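Local coordinates for bacteriocin (Pseudomonas syringae pv. tomato, PDB 4FZL), which degrades the bacterial cell-wall precursor lipid II and so probably kills related bacteria, in the manner of colicin M-like toxins that need a bound metal ion, at residues A[16-21]-A[61-66]; A[24-29]-A[40-45]; A[81-86]-A[100-105]; A[114-119]-A[188-193]; A[133-138]-A[144-149]. All blocks are in the same frame, centred on the assembly; numbering follows the deposited sequence.

Contact 1 (A[16-21]-A[61-66]); sequences LYCSPN and TAYNEI
With chi1 at 175°, Tyr63 sets its ring anti to its backbone N and sends it from helix 59-70 across to the end of helix 14-17 and the residue after it. Cys18 turns SG the other way, beside its own N (chi1 -66°), which brings SG to the CB-CG end of that side chain. Cys18 SG lies 3.7 Å from Tyr63 CB and 4.3 Å from the ring centroid, tilted 31° from the ring normal: an oblique sulfur-aromatic contact. At the far end Tyr63 OH comes to the edge of the Tyr17 ring, near its plane, 3.3 Å from Tyr17 CD2. The hydroxyl makes no hydrogen bond within this pair; its polar partner is Leu10 O. The chain turns at the contact itself, through an inverse gamma turn centred on Cys18. Ser19 OG then donates to Leu16 O (2.7 Å) from above the carbonyl plane and accepts from Asn21 N (2.9 Å), a capping bond at the turn into the next helix. Tyr17 also packs on helix 22-33 and edge-to-face with Phe46, and Tyr63 on Thr45, which places the buried contact among helices 14-17, 22-33, 37-54 and 59-70, with Met95 of a loop against Cys18.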
# COMPACT_ATOMS: atom_id res chain seq x y z
N LEU A 16 5.12 -5.24 19.51
CA LEU A 16 3.83 -4.58 19.27
C LEU A 16 3.73 -3.99 17.87
O LEU A 16 2.68 -4.15 17.23
CB LEU A 16 3.64 -3.45 20.30
CG LEU A 16 3.29 -3.90 21.74
CD1 LEU A 16 3.33 -2.72 22.70
CD2 LEU A 16 1.93 -4.68 21.81
N TYR A 17 4.74 -3.25 17.34
CA TYR A 17 4.58 -2.61 16.06
C TYR A 17 4.61 -3.63 14.94
O TYR A 17 3.93 -3.46 13.98
CB TYR A 17 5.72 -1.62 15.86
CG TYR A 17 5.65 -0.35 16.63
CD1 TYR A 17 4.43 0.28 16.82
CD2 TYR A 17 6.78 0.32 17.04
CE1 TYR A 17 4.33 1.53 17.40
CE2 TYR A 17 6.67 1.59 17.61
CZ TYR A 17 5.45 2.19 17.76
OH TYR A 17 5.34 3.46 18.32
N CYS A 18 5.38 -4.69 15.05
CA CYS A 18 5.44 -5.73 14.01
C CYS A 18 4.40 -6.82 14.33
O CYS A 18 4.71 -8.01 14.55
CB CYS A 18 6.84 -6.35 13.88
SG CYS A 18 8.00 -5.09 13.26
N SER A 19 3.17 -6.39 14.51
CA SER A 19 2.06 -7.24 14.84
C SER A 19 0.76 -6.52 14.43
O SER A 19 0.78 -5.37 14.02
CB SER A 19 2.04 -7.57 16.34
OG SER A 19 1.44 -6.50 17.06
N PRO A 20 -0.40 -7.19 14.60
CA PRO A 20 -1.71 -6.53 14.42
C PRO A 20 -1.96 -5.40 15.40
O PRO A 20 -2.88 -4.63 15.20
CB PRO A 20 -2.68 -7.66 14.73
CG PRO A 20 -1.94 -8.86 14.21
CD PRO A 20 -0.58 -8.64 14.78
N ASN A 21 -1.14 -5.29 16.44
CA ASN A 21 -1.25 -4.18 17.42
C ASN A 21 -0.56 -2.91 16.99
O ASN A 21 -0.53 -1.94 17.77
CB ASN A 21 -0.63 -4.67 18.73
CG ASN A 21 -1.36 -5.87 19.32
OD1 ASN A 21 -0.76 -6.90 19.65
ND2 ASN A 21 -2.69 -5.74 19.43
N THR A 61 12.86 -8.51 11.10
CA THR A 61 14.31 -8.44 11.00
C THR A 61 14.71 -7.09 10.52
O THR A 61 15.59 -6.43 11.10
CB THR A 61 14.90 -9.51 10.09
OG1 THR A 61 14.48 -10.79 10.62
CG2 THR A 61 16.45 -9.47 10.05
N ALA A 62 14.02 -6.60 9.48
CA ALA A 62 14.30 -5.27 8.81
C ALA A 62 14.10 -4.15 9.89
O ALA A 62 14.98 -3.31 10.13
CB ALA A 62 13.40 -5.02 7.61
N TYR A 63 12.94 -4.20 10.54
CA TYR A 63 12.61 -3.26 11.59
C TYR A 63 13.71 -3.22 12.67
O TYR A 63 14.22 -2.14 13.04
CB TYR A 63 11.26 -3.63 12.22
CG TYR A 63 10.91 -2.74 13.43
CD1 TYR A 63 10.18 -1.60 13.22
CD2 TYR A 63 11.34 -3.09 14.69
CE1 TYR A 63 9.80 -0.77 14.30
CE2 TYR A 63 11.04 -2.28 15.73
CZ TYR A 63 10.30 -1.11 15.58
OH TYR A 63 9.97 -0.29 16.70
N ASN A 64 14.04 -4.43 13.16
CA ASN A 64 15.06 -4.54 14.21
C ASN A 64 16.43 -3.98 13.71
O ASN A 64 17.14 -3.23 14.46
CB ASN A 64 15.26 -5.97 14.69
CG ASN A 64 14.11 -6.52 15.51
OD1 ASN A 64 13.32 -5.80 16.08
ND2 ASN A 64 14.03 -7.86 15.56
N GLU A 65 16.80 -4.33 12.47
CA GLU A 65 18.06 -3.84 11.93
C GLU A 65 18.11 -2.34 11.74
O GLU A 65 19.19 -1.74 11.98
CB GLU A 65 18.45 -4.56 10.65
CG GLU A 65 18.82 -6.01 10.96
CD GLU A 65 20.12 -6.12 11.84
OE1 GLU A 65 21.16 -5.51 11.50
OE2 GLU A 65 20.12 -6.80 12.87
N ILE A 66 17.01 -1.73 11.29
CA ILE A 66 16.95 -0.27 11.18
C ILE A 66 17.04 0.36 12.59
O ILE A 66 17.78 1.33 12.82
CB ILE A 66 15.63 0.09 10.53
CG1 ILE A 66 15.64 -0.33 9.07
CG2 ILE A 66 15.43 1.58 10.57
CD1 ILE A 66 14.25 -0.52 8.48

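Contact 2 (A[24-29]-A[40-45]); sequences ATFQDQ and KVALKT
Phe26 of helix 22-33 packs the outer end of its ring, CE1 and CZ, on Ala42 and Leu43 of helix 37-54. The two helices follow each other in the chain and form a helix-loop-helix pair, whose approach here is closest at Phe26 and Ala42, with CA atoms 8.1 Å apart. The phenylalanine ring points across because chi1 is -177°, which carries CG away from the backbone N. Phe26 CE1 meets the methyl Ala42 CB at 4.3 Å, and that methyl lies at the ring edge, near its plane. Phe26 CZ reaches Leu43 CB at 4.1 Å, at an oblique angle to the ring. The packing is wholly apolar, without a hydrogen bond from one segment to the other, and all three residues are buried. Helix 14-17 closes over Phe26 through Tyr17, and Leu10 of helix 5-12 reaches Ala42, so the pair belongs to a larger helical bundle. Just before Ala42 in helix 37-54, Val41 O takes two donors from opposite faces of its carbonyl plane: Thr45 N in the regular helical bond, and Thr45 OG1 at 2.8 Å.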
# COMPACT_ATOMS: atom_id res chain seq x y z
N ALA A 24 -2.79 0.58 17.05
CA ALA A 24 -3.15 1.00 18.43
C ALA A 24 -1.88 1.54 19.19
O ALA A 24 -1.92 2.49 19.96
CB ALA A 24 -3.75 -0.15 19.22
N THR A 25 -0.79 0.82 19.02
CA THR A 25 0.48 1.16 19.70
C THR A 25 1.03 2.49 19.17
O THR A 25 1.51 3.35 19.97
CB THR A 25 1.55 0.02 19.52
OG1 THR A 25 1.00 -1.21 19.96
CG2 THR A 25 2.83 0.30 20.30
N PHE A 26 0.93 2.72 17.84
CA PHE A 26 1.37 3.95 17.30
C PHE A 26 0.47 5.14 17.69
O PHE A 26 0.96 6.25 18.01
CB PHE A 26 1.48 3.83 15.80
CG PHE A 26 2.02 5.08 15.20
CD1 PHE A 26 3.38 5.34 15.37
CD2 PHE A 26 1.24 5.97 14.46
CE1 PHE A 26 3.90 6.47 14.77
CE2 PHE A 26 1.78 7.09 13.91
CZ PHE A 26 3.10 7.35 14.06
N GLN A 27 -0.85 4.91 17.74
CA GLN A 27 -1.75 5.92 18.22
C GLN A 27 -1.39 6.32 19.65
O GLN A 27 -1.43 7.44 20.03
CB GLN A 27 -3.21 5.39 18.19
CG GLN A 27 -3.77 5.28 16.80
CD GLN A 27 -5.11 4.56 16.70
OE1 GLN A 27 -5.94 4.84 15.76
NE2 GLN A 27 -5.29 3.64 17.51
N ASP A 28 -1.07 5.36 20.49
CA ASP A 28 -0.75 5.66 21.89
C ASP A 28 0.58 6.48 21.95
O ASP A 28 0.70 7.39 22.73
CB ASP A 28 -0.57 4.39 22.71
CG ASP A 28 -1.89 3.65 23.04
OD1 ASP A 28 -2.99 4.21 22.94
OD2 ASP A 28 -1.83 2.48 23.48
N GLN A 29 1.56 6.11 21.11
CA GLN A 29 2.82 6.79 21.12
C GLN A 29 2.58 8.24 20.67
O GLN A 29 3.13 9.18 21.22
CB GLN A 29 3.85 6.07 20.23
CG GLN A 29 5.07 6.92 19.92
CD GLN A 29 5.91 7.01 21.18
OE1 GLN A 29 6.61 6.04 21.52
NE2 GLN A 29 5.90 8.18 21.84
N LYS A 40 7.80 10.32 15.15
CA LYS A 40 8.29 10.60 13.77
C LYS A 40 9.33 9.59 13.42
O LYS A 40 9.36 9.07 12.30
CB LYS A 40 8.79 12.03 13.66
CG LYS A 40 7.66 13.08 13.69
CD LYS A 40 8.26 14.47 13.60
CE LYS A 40 7.30 15.57 14.01
NZ LYS A 40 7.99 16.87 14.28
N VAL A 41 10.18 9.30 14.39
CA VAL A 41 11.25 8.30 14.12
C VAL A 41 10.62 6.86 13.92
O VAL A 41 11.02 6.13 12.99
CB VAL A 41 12.33 8.24 15.23
CG1 VAL A 41 13.31 7.05 15.03
CG2 VAL A 41 13.08 9.57 15.24
N ALA A 42 9.61 6.50 14.73
CA ALA A 42 8.86 5.27 14.50
C ALA A 42 8.27 5.23 13.09
O ALA A 42 8.44 4.27 12.35
CB ALA A 42 7.80 4.99 15.61
N LEU A 43 7.60 6.32 12.67
CA LEU A 43 6.92 6.32 11.40
C LEU A 43 7.92 6.15 10.25
O LEU A 43 7.70 5.38 9.30
CB LEU A 43 6.12 7.62 11.27
CG LEU A 43 5.31 7.72 9.98
CD1 LEU A 43 4.33 6.56 9.77
CD2 LEU A 43 4.52 9.03 9.97
N LYS A 44 9.05 6.87 10.33
CA LYS A 44 10.08 6.69 9.36
C LYS A 44 10.73 5.30 9.32
O LYS A 44 11.10 4.79 8.26
CB LYS A 44 11.12 7.84 9.45
CG LYS A 44 10.65 9.20 8.98
CD LYS A 44 11.70 10.31 8.89
CE LYS A 44 11.95 10.91 10.22
NZ LYS A 44 12.99 12.00 10.06
N THR A 45 10.82 4.68 10.49
CA THR A 45 11.33 3.32 10.58
C THR A 45 10.32 2.37 9.90
O THR A 45 10.75 1.42 9.23
CB THR A 45 11.60 2.93 12.05
OG1 THR A 45 12.56 3.84 12.59
CG2 THR A 45 12.05 1.40 12.22

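Contact 3 (A[81-86]-A[100-105]); sequences IKYPPG and ALAHGM
Residues 81-84 run extended past helix 96-106 before the chain bends at Pro85, and come nearest to the helix where Tyr83 faces His103, their CA atoms 8.3 Å apart. This is a loop packed against a helix of the helical part of a colicin M-like fold, joined by a tyrosine-histidine hydrogen bond. Tyr83 holds its ring anti to the backbone N (chi1 -168°), which carries the hydroxyl over to the helix. There Tyr83 OH meets the edge of the imidazole, in its plane, and bonds to His103 ND1 at 2.7 Å. The two rings meet rim to rim, with centroids 5.6 Å apart and planes at 60°, and neither lies over the other's face. On the other rim of its ring, Tyr83 CE1 touches the methyl Ala102 CB at 4.0 Å, in an oblique approach to the ring. Between these two segments, one polar bond and one apolar contact thus meet the same aromatic side chain. The histidine is held at both nitrogens, since His103 NE2 is bonded to Ala110 O, and this fixes the rotation of its ring. His88 adds to the cluster, stacking with Tyr83 and standing edge-to-face to His103, while Tyr224 is edge-to-face to His103 as well. The side chain of His103 is about 11 Å from that of Leu165, a calcium-site residue. Within the loop itself, Pro84 CD sits 3.8 Å above one face of the Tyr83 ring, offset toward its rim.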
# COMPACT_ATOMS: atom_id res chain seq x y z
N ILE A 81 17.01 9.18 11.54
CA ILE A 81 16.69 8.39 10.40
C ILE A 81 16.10 9.39 9.41
O ILE A 81 15.23 10.22 9.77
CB ILE A 81 15.73 7.25 10.67
CG1 ILE A 81 15.33 6.52 9.37
CG2 ILE A 81 14.47 7.77 11.43
CD1 ILE A 81 14.64 5.21 9.62
N LYS A 82 16.60 9.36 8.17
CA LYS A 82 16.13 10.22 7.06
C LYS A 82 15.25 9.46 6.11
O LYS A 82 15.51 8.34 5.83
CB LYS A 82 17.31 10.88 6.37
CG LYS A 82 17.95 11.94 7.28
CD LYS A 82 19.24 12.51 6.72
CE LYS A 82 19.75 13.63 7.64
NZ LYS A 82 21.24 13.80 7.58
N TYR A 83 14.21 10.12 5.63
CA TYR A 83 13.32 9.55 4.63
C TYR A 83 14.07 9.68 3.32
O TYR A 83 14.25 10.78 2.82
CB TYR A 83 11.98 10.27 4.65
CG TYR A 83 10.93 9.53 3.83
CD1 TYR A 83 10.26 8.46 4.40
CD2 TYR A 83 10.67 9.86 2.54
CE1 TYR A 83 9.31 7.75 3.69
CE2 TYR A 83 9.69 9.15 1.80
CZ TYR A 83 9.04 8.10 2.40
OH TYR A 83 8.13 7.34 1.67
N PRO A 84 14.43 8.56 2.70
CA PRO A 84 15.35 8.60 1.56
C PRO A 84 14.80 9.25 0.31
O PRO A 84 13.55 9.39 0.15
CB PRO A 84 15.67 7.13 1.33
CG PRO A 84 14.49 6.37 1.84
CD PRO A 84 13.76 7.25 2.82
N PRO A 85 15.70 9.64 -0.61
CA PRO A 85 15.31 10.50 -1.71
C PRO A 85 14.86 9.78 -2.96
O PRO A 85 14.23 10.40 -3.78
CB PRO A 85 16.61 11.24 -2.04
CG PRO A 85 17.67 10.21 -1.79
CD PRO A 85 17.16 9.40 -0.61
N GLY A 86 15.11 8.48 -3.08
CA GLY A 86 14.87 7.79 -4.36
C GLY A 86 13.55 7.06 -4.60
O GLY A 86 12.46 7.61 -4.45
N ALA A 100 2.91 4.68 3.12
CA ALA A 100 2.18 5.65 2.32
C ALA A 100 1.93 6.92 3.14
O ALA A 100 1.93 8.07 2.58
CB ALA A 100 0.90 5.05 1.75
N LEU A 101 1.57 6.73 4.41
CA LEU A 101 1.32 7.89 5.28
C LEU A 101 2.62 8.77 5.42
O LEU A 101 2.65 10.00 5.26
CB LEU A 101 0.85 7.44 6.68
CG LEU A 101 0.69 8.53 7.75
CD1 LEU A 101 -0.53 9.30 7.31
CD2 LEU A 101 0.43 7.78 9.05
N ALA A 102 3.69 8.07 5.75
CA ALA A 102 5.04 8.68 5.81
C ALA A 102 5.37 9.46 4.51
O ALA A 102 5.89 10.57 4.57
CB ALA A 102 6.13 7.63 6.13
N HIS A 103 5.04 8.87 3.36
CA HIS A 103 5.42 9.42 2.11
C HIS A 103 4.69 10.75 1.91
O HIS A 103 5.21 11.66 1.32
CB HIS A 103 5.12 8.46 0.96
CG HIS A 103 5.81 8.84 -0.29
ND1 HIS A 103 7.12 8.54 -0.51
CD2 HIS A 103 5.35 9.55 -1.42
CE1 HIS A 103 7.46 9.07 -1.69
NE2 HIS A 103 6.36 9.64 -2.25
N GLY A 104 3.44 10.86 2.38
CA GLY A 104 2.69 12.14 2.18
C GLY A 104 3.31 13.31 2.99
O GLY A 104 3.14 14.47 2.67
N MET A 105 4.01 12.97 4.07
CA MET A 105 4.60 13.99 4.93
C MET A 105 6.11 14.19 4.74
O MET A 105 6.66 15.22 5.16
CB MET A 105 4.34 13.66 6.39
CG MET A 105 2.90 13.91 6.84
SD MET A 105 2.70 12.92 8.33
CE MET A 105 4.45 12.71 8.58

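Contact 4 (A[114-119]-A[188-193]); sequences FPIQNV and GEIRAF. With EDO (1,2-ethanediol), chain E.
Glu189 OE1 appears to be gripped by two N-H groups of Arg191, the residue whose carbonyl carbon meets Ile116 across the contact. In one of the two modelled conformers of Arg191, so with some doubt, Arg191 NH2 forms a salt bridge of 2.6 Å to Glu189 OE1, nearly straight at 165° and close to the guanidinium plane; the bond from Arg191 NE is weak. The pair lies along strand 184-197. The contact itself is made on the side of the strand turned from that pair. Ile116, in the short, weakly bonded helical turn 116-119, has CG1 anti to its N (chi1 -162°) and its chain extended, so the single methyl CD1 does the touching. Ile116 CD1 lies 3.7 Å from Ala192 CB. The same methyl rests on the strand backbone, 3.8 Å from Ile190 O, and comes to 4.4 Å from the Ile190 CG2 methyl. Behind it, Val119 CG2 covers the centre of one face of the Phe114 ring. Backbone hydrogen bonds join Ile116 to Pro229 and Ile190 to Leu232. A 1,2-ethanediol, probably from the crystallisation liquor, lays C2 over one face of the Phe193 ring, 3.6 Å above its plane. The side chain of Ala192 is about 10 Å from the bound calcium ion. No hydrogen bond joins the two segments, so between them the contact is van der Waals packing of one methyl on the strand's side chains and backbone, with the charged pair kept apart from it.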
# COMPACT_ATOMS: atom_id res chain seq x y z
N PHE A 114 3.65 0.89 -6.20
CA PHE A 114 2.96 -0.17 -5.52
C PHE A 114 2.81 -1.31 -6.53
O PHE A 114 1.88 -1.33 -7.27
CB PHE A 114 1.58 0.25 -5.00
CG PHE A 114 1.01 -0.63 -3.90
CD1 PHE A 114 1.50 -1.86 -3.56
CD2 PHE A 114 -0.07 -0.21 -3.20
CE1 PHE A 114 0.97 -2.60 -2.55
CE2 PHE A 114 -0.66 -0.98 -2.22
CZ PHE A 114 -0.13 -2.19 -1.90
N PRO A 115 3.82 -2.18 -6.63
CA PRO A 115 3.75 -3.22 -7.69
C PRO A 115 2.41 -3.97 -7.66
O PRO A 115 1.95 -4.36 -6.56
CB PRO A 115 4.94 -4.12 -7.38
CG PRO A 115 5.90 -3.15 -6.67
CD PRO A 115 5.05 -2.28 -5.82
N ILE A 116 1.82 -4.21 -8.83
CA ILE A 116 0.46 -4.78 -8.79
C ILE A 116 0.38 -6.11 -8.00
O ILE A 116 -0.64 -6.40 -7.37
CB ILE A 116 -0.11 -4.87 -10.26
CG1 ILE A 116 -1.63 -5.02 -10.27
CG2 ILE A 116 0.55 -6.03 -11.05
CD1 ILE A 116 -2.29 -4.81 -11.64
N GLN A 117 1.44 -6.90 -8.13
CA GLN A 117 1.45 -8.16 -7.44
C GLN A 117 1.51 -8.07 -5.88
O GLN A 117 1.17 -8.99 -5.18
CB GLN A 117 2.57 -9.04 -8.02
CG GLN A 117 3.94 -8.57 -7.64
CD GLN A 117 4.60 -7.61 -8.63
OE1 GLN A 117 3.93 -6.96 -9.43
NE2 GLN A 117 5.93 -7.54 -8.59
N ASN A 118 1.87 -6.88 -5.37
CA ASN A 118 1.91 -6.62 -3.95
C ASN A 118 0.58 -6.15 -3.36
O ASN A 118 0.43 -6.18 -2.13
CB ASN A 118 2.96 -5.60 -3.57
CG ASN A 118 4.39 -6.05 -3.85
OD1 ASN A 118 4.61 -7.15 -4.34
ND2 ASN A 118 5.37 -5.14 -3.64
N VAL A 119 -0.39 -5.84 -4.20
CA VAL A 119 -1.61 -5.25 -3.70
C VAL A 119 -2.50 -6.30 -3.02
O VAL A 119 -3.18 -6.00 -2.05
CB VAL A 119 -2.34 -4.57 -4.86
CG1 VAL A 119 -3.75 -4.07 -4.42
CG2 VAL A 119 -1.47 -3.42 -5.42
N GLY A 188 -6.00 -13.47 -20.57
CA GLY A 188 -5.42 -12.20 -20.65
C GLY A 188 -4.81 -11.75 -19.39
O GLY A 188 -4.25 -12.57 -18.70
N GLU A 189 -4.92 -10.45 -19.10
CA GLU A 189 -4.20 -9.85 -17.96
C GLU A 189 -5.06 -8.74 -17.34
O GLU A 189 -5.86 -8.09 -18.04
CB GLU A 189 -2.91 -9.14 -18.48
CG GLU A 189 -1.81 -10.03 -19.02
CD GLU A 189 -0.62 -9.20 -19.52
OE1 GLU A 189 -0.84 -8.09 -20.05
OE2 GLU A 189 0.53 -9.67 -19.35
N ILE A 190 -4.86 -8.53 -16.06
CA ILE A 190 -5.33 -7.37 -15.32
C ILE A 190 -4.13 -6.43 -15.16
O ILE A 190 -3.05 -6.88 -14.73
CB ILE A 190 -5.93 -7.73 -13.93
CG1 ILE A 190 -7.27 -8.44 -14.07
CG2 ILE A 190 -6.11 -6.50 -13.00
CD1 ILE A 190 -7.69 -9.22 -12.87
N ARG A 191 -4.34 -5.14 -15.46
CA ARG A 191 -3.40 -4.07 -15.15
C ARG A 191 -4.14 -3.01 -14.34
O ARG A 191 -5.36 -3.10 -14.17
CB ARG A 191 -2.87 -3.42 -16.41
CG ARG A 191 -2.10 -4.42 -17.27
CD ARG A 191 -1.74 -3.86 -18.62
NE ARG A 191 -1.32 -4.94 -19.48
CZ ARG A 191 -0.99 -4.80 -20.75
NH1 ARG A 191 -1.10 -3.62 -21.34
NH2 ARG A 191 -0.61 -5.86 -21.43
N ALA A 192 -3.39 -2.01 -13.87
CA ALA A 192 -3.97 -1.00 -12.94
C ALA A 192 -3.52 0.36 -13.36
O ALA A 192 -2.38 0.52 -13.75
CB ALA A 192 -3.52 -1.29 -11.52
N PHE A 193 -4.45 1.32 -13.29
CA PHE A 193 -4.14 2.70 -13.52
C PHE A 193 -3.52 3.35 -12.28
O PHE A 193 -3.82 2.97 -11.13
CB PHE A 193 -5.42 3.41 -13.91
CG PHE A 193 -5.96 2.98 -15.23
CD1 PHE A 193 -6.83 1.92 -15.34
CD2 PHE A 193 -5.67 3.71 -16.36
CE1 PHE A 193 -7.34 1.51 -16.55
CE2 PHE A 193 -6.15 3.29 -17.59
CZ PHE A 193 -6.98 2.20 -17.68
C1 EDO E . -3.32 0.08 -17.37
O1 EDO E . -2.68 -0.42 -18.56
C2 EDO E . -2.91 1.48 -17.09
O2 EDO E . -1.53 1.61 -16.86

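Contact 5 (A[133-138]-A[144-149]); sequences NVIQSA and SSLDVN. With EDO (1,2-ethanediol), chain G.
Val134 CG1 and Leu146 CD1 press together at 3.5 Å where helix 129-135 lies over strand 142-153. In the conformer described, Val148 CG1 lies 3.8 Å from the same Val134 CG1 methyl, the two valines sliding past each other in opposite directions. Ile135 completes this first shell, its CG1 lying 4.0 Å from Leu146 CD2. Leu146 serves both helix residues because its CG is anti to the backbone N (chi1 177°), which points the forked end at the helix with one methyl for each neighbour. The next shell fixes the helix end: Ser137 OG and Ser137 N both donate to Val134 O, the hydroxyl at 2.7 Å and tilted 17° from the carbonyl plane. Arg139 also bonds to Val134 O, as well as to Ile135 O and Ser144 OG, and so ties the helix end to the strand. Asp147, turned away from the helix, forms a salt bridge with Arg171 of strand 167-178. Asp147 N bonds to O2 of a 1,2-ethanediol, probably from the crystallisation liquor, at 2.9 Å. Helix and strand thus meet through apolar groups, while the bonds of Ser137 and Arg139 to Val134 O and Ile135 O hold the helix end.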
# COMPACT_ATOMS: atom_id res chain seq x y z
N ASN A 133 -21.04 -8.18 -19.07
CA ASN A 133 -21.87 -7.62 -20.15
C ASN A 133 -21.06 -7.47 -21.46
O ASN A 133 -21.58 -7.71 -22.55
CB ASN A 133 -22.40 -6.20 -19.81
CG ASN A 133 -23.69 -6.22 -19.04
OD1 ASN A 133 -24.14 -7.29 -18.59
ND2 ASN A 133 -24.29 -5.02 -18.85
N VAL A 134 -19.80 -7.03 -21.34
CA VAL A 134 -18.97 -6.80 -22.55
C VAL A 134 -18.48 -8.12 -23.13
O VAL A 134 -18.48 -8.31 -24.37
CB VAL A 134 -17.78 -5.89 -22.25
CG1 VAL A 134 -16.86 -5.71 -23.47
CG2 VAL A 134 -18.31 -4.55 -21.80
N ILE A 135 -18.02 -8.98 -22.24
CA ILE A 135 -17.70 -10.43 -22.52
C ILE A 135 -18.78 -11.07 -23.37
O ILE A 135 -18.51 -11.68 -24.44
CB ILE A 135 -17.24 -11.28 -21.35
CG1 ILE A 135 -15.92 -10.69 -20.82
CG2 ILE A 135 -16.88 -12.67 -21.81
CD1 ILE A 135 -15.47 -11.35 -19.56
N GLN A 136 -20.00 -10.91 -22.90
CA GLN A 136 -21.15 -11.57 -23.51
C GLN A 136 -21.92 -10.64 -24.46
O GLN A 136 -23.11 -10.83 -24.70
CB GLN A 136 -22.01 -12.15 -22.40
CG GLN A 136 -21.14 -12.97 -21.45
CD GLN A 136 -21.91 -13.71 -20.37
OE1 GLN A 136 -21.61 -14.89 -20.09
NE2 GLN A 136 -22.88 -13.03 -19.74
N SER A 137 -21.23 -9.67 -25.05
CA SER A 137 -21.77 -8.88 -26.15
C SER A 137 -21.52 -9.57 -27.51
O SER A 137 -20.91 -10.68 -27.56
CB SER A 137 -21.22 -7.44 -26.12
OG SER A 137 -19.85 -7.36 -26.50
N ALA A 138 -22.04 -8.98 -28.57
CA ALA A 138 -22.02 -9.50 -29.98
C ALA A 138 -20.63 -9.93 -30.39
O ALA A 138 -19.79 -9.09 -30.68
CB ALA A 138 -22.49 -8.45 -30.93
N SER A 144 -11.73 -13.24 -30.41
CA SER A 144 -11.92 -11.80 -30.47
C SER A 144 -11.27 -11.14 -29.28
O SER A 144 -10.93 -11.79 -28.31
CB SER A 144 -13.40 -11.39 -30.52
OG SER A 144 -14.10 -11.93 -29.42
N SER A 145 -11.21 -9.82 -29.30
CA SER A 145 -10.44 -9.08 -28.34
C SER A 145 -11.34 -8.39 -27.29
O SER A 145 -12.51 -8.02 -27.59
CB SER A 145 -9.61 -8.07 -29.14
OG SER A 145 -10.39 -6.94 -29.42
N LEU A 146 -10.77 -8.19 -26.10
CA LEU A 146 -11.47 -7.49 -24.99
C LEU A 146 -10.46 -6.51 -24.38
O LEU A 146 -9.34 -6.89 -24.09
CB LEU A 146 -11.83 -8.48 -23.91
CG LEU A 146 -12.50 -7.91 -22.64
CD1 LEU A 146 -13.93 -7.66 -23.04
CD2 LEU A 146 -12.47 -8.85 -21.48
N ASP A 147 -10.87 -5.28 -24.11
CA ASP A 147 -9.99 -4.34 -23.45
C ASP A 147 -10.90 -3.35 -22.77
O ASP A 147 -11.30 -2.36 -23.40
CB ASP A 147 -9.02 -3.73 -24.47
CG ASP A 147 -7.79 -3.05 -23.88
OD1 ASP A 147 -7.77 -2.90 -22.62
OD2 ASP A 147 -6.80 -2.68 -24.64
N VAL A 148 -11.21 -3.55 -21.50
CA VAL A 148 -12.11 -2.67 -20.82
C VAL A 148 -11.60 -2.34 -19.43
O VAL A 148 -10.76 -3.06 -18.87
CB VAL A 148 -13.49 -3.31 -20.73
CG1 VAL A 148 -14.02 -3.58 -22.14
CG2 VAL A 148 -13.42 -4.59 -19.91
N ASN A 149 -12.10 -1.26 -18.88
CA ASN A 149 -11.66 -0.81 -17.57
C ASN A 149 -12.84 -0.78 -16.60
O ASN A 149 -14.01 -0.70 -17.02
CB ASN A 149 -11.14 0.59 -17.68
CG ASN A 149 -10.16 0.80 -18.81
OD1 ASN A 149 -10.39 1.75 -19.72
ND2 ASN A 149 -9.19 -0.02 -18.88
C1 EDO G . -12.86 -2.66 -27.10
O1 EDO G . -11.46 -2.88 -27.36
C2 EDO G . -13.39 -3.14 -25.76
O2 EDO G . -13.22 -4.52 -25.60

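How the contacts relate
Contacts 1, 2 and 3 lie in the helical half and touch one another; contact 2, nested inside the loop contact 1 closes, is 11 Å from it between centres, and contact 3 follows 14 Å from contact 2, linked by a probable hydrogen bond from Lys44 NZ to Ile81 O. Contacts 4 and 5 lie across the chain's centre on the mixed sheet, with centres 20 Å apart, contact 5 nested along the chain inside the loop closed by contact 4 and touching it through Phe193 and Asn149. Contacts 1 and 5 stand about 45 Å apart between centres. The elongated molecule thus passes from helical bundle to sheet-bearing part, where Leu165, Asn167 and Asp195 bind calcium.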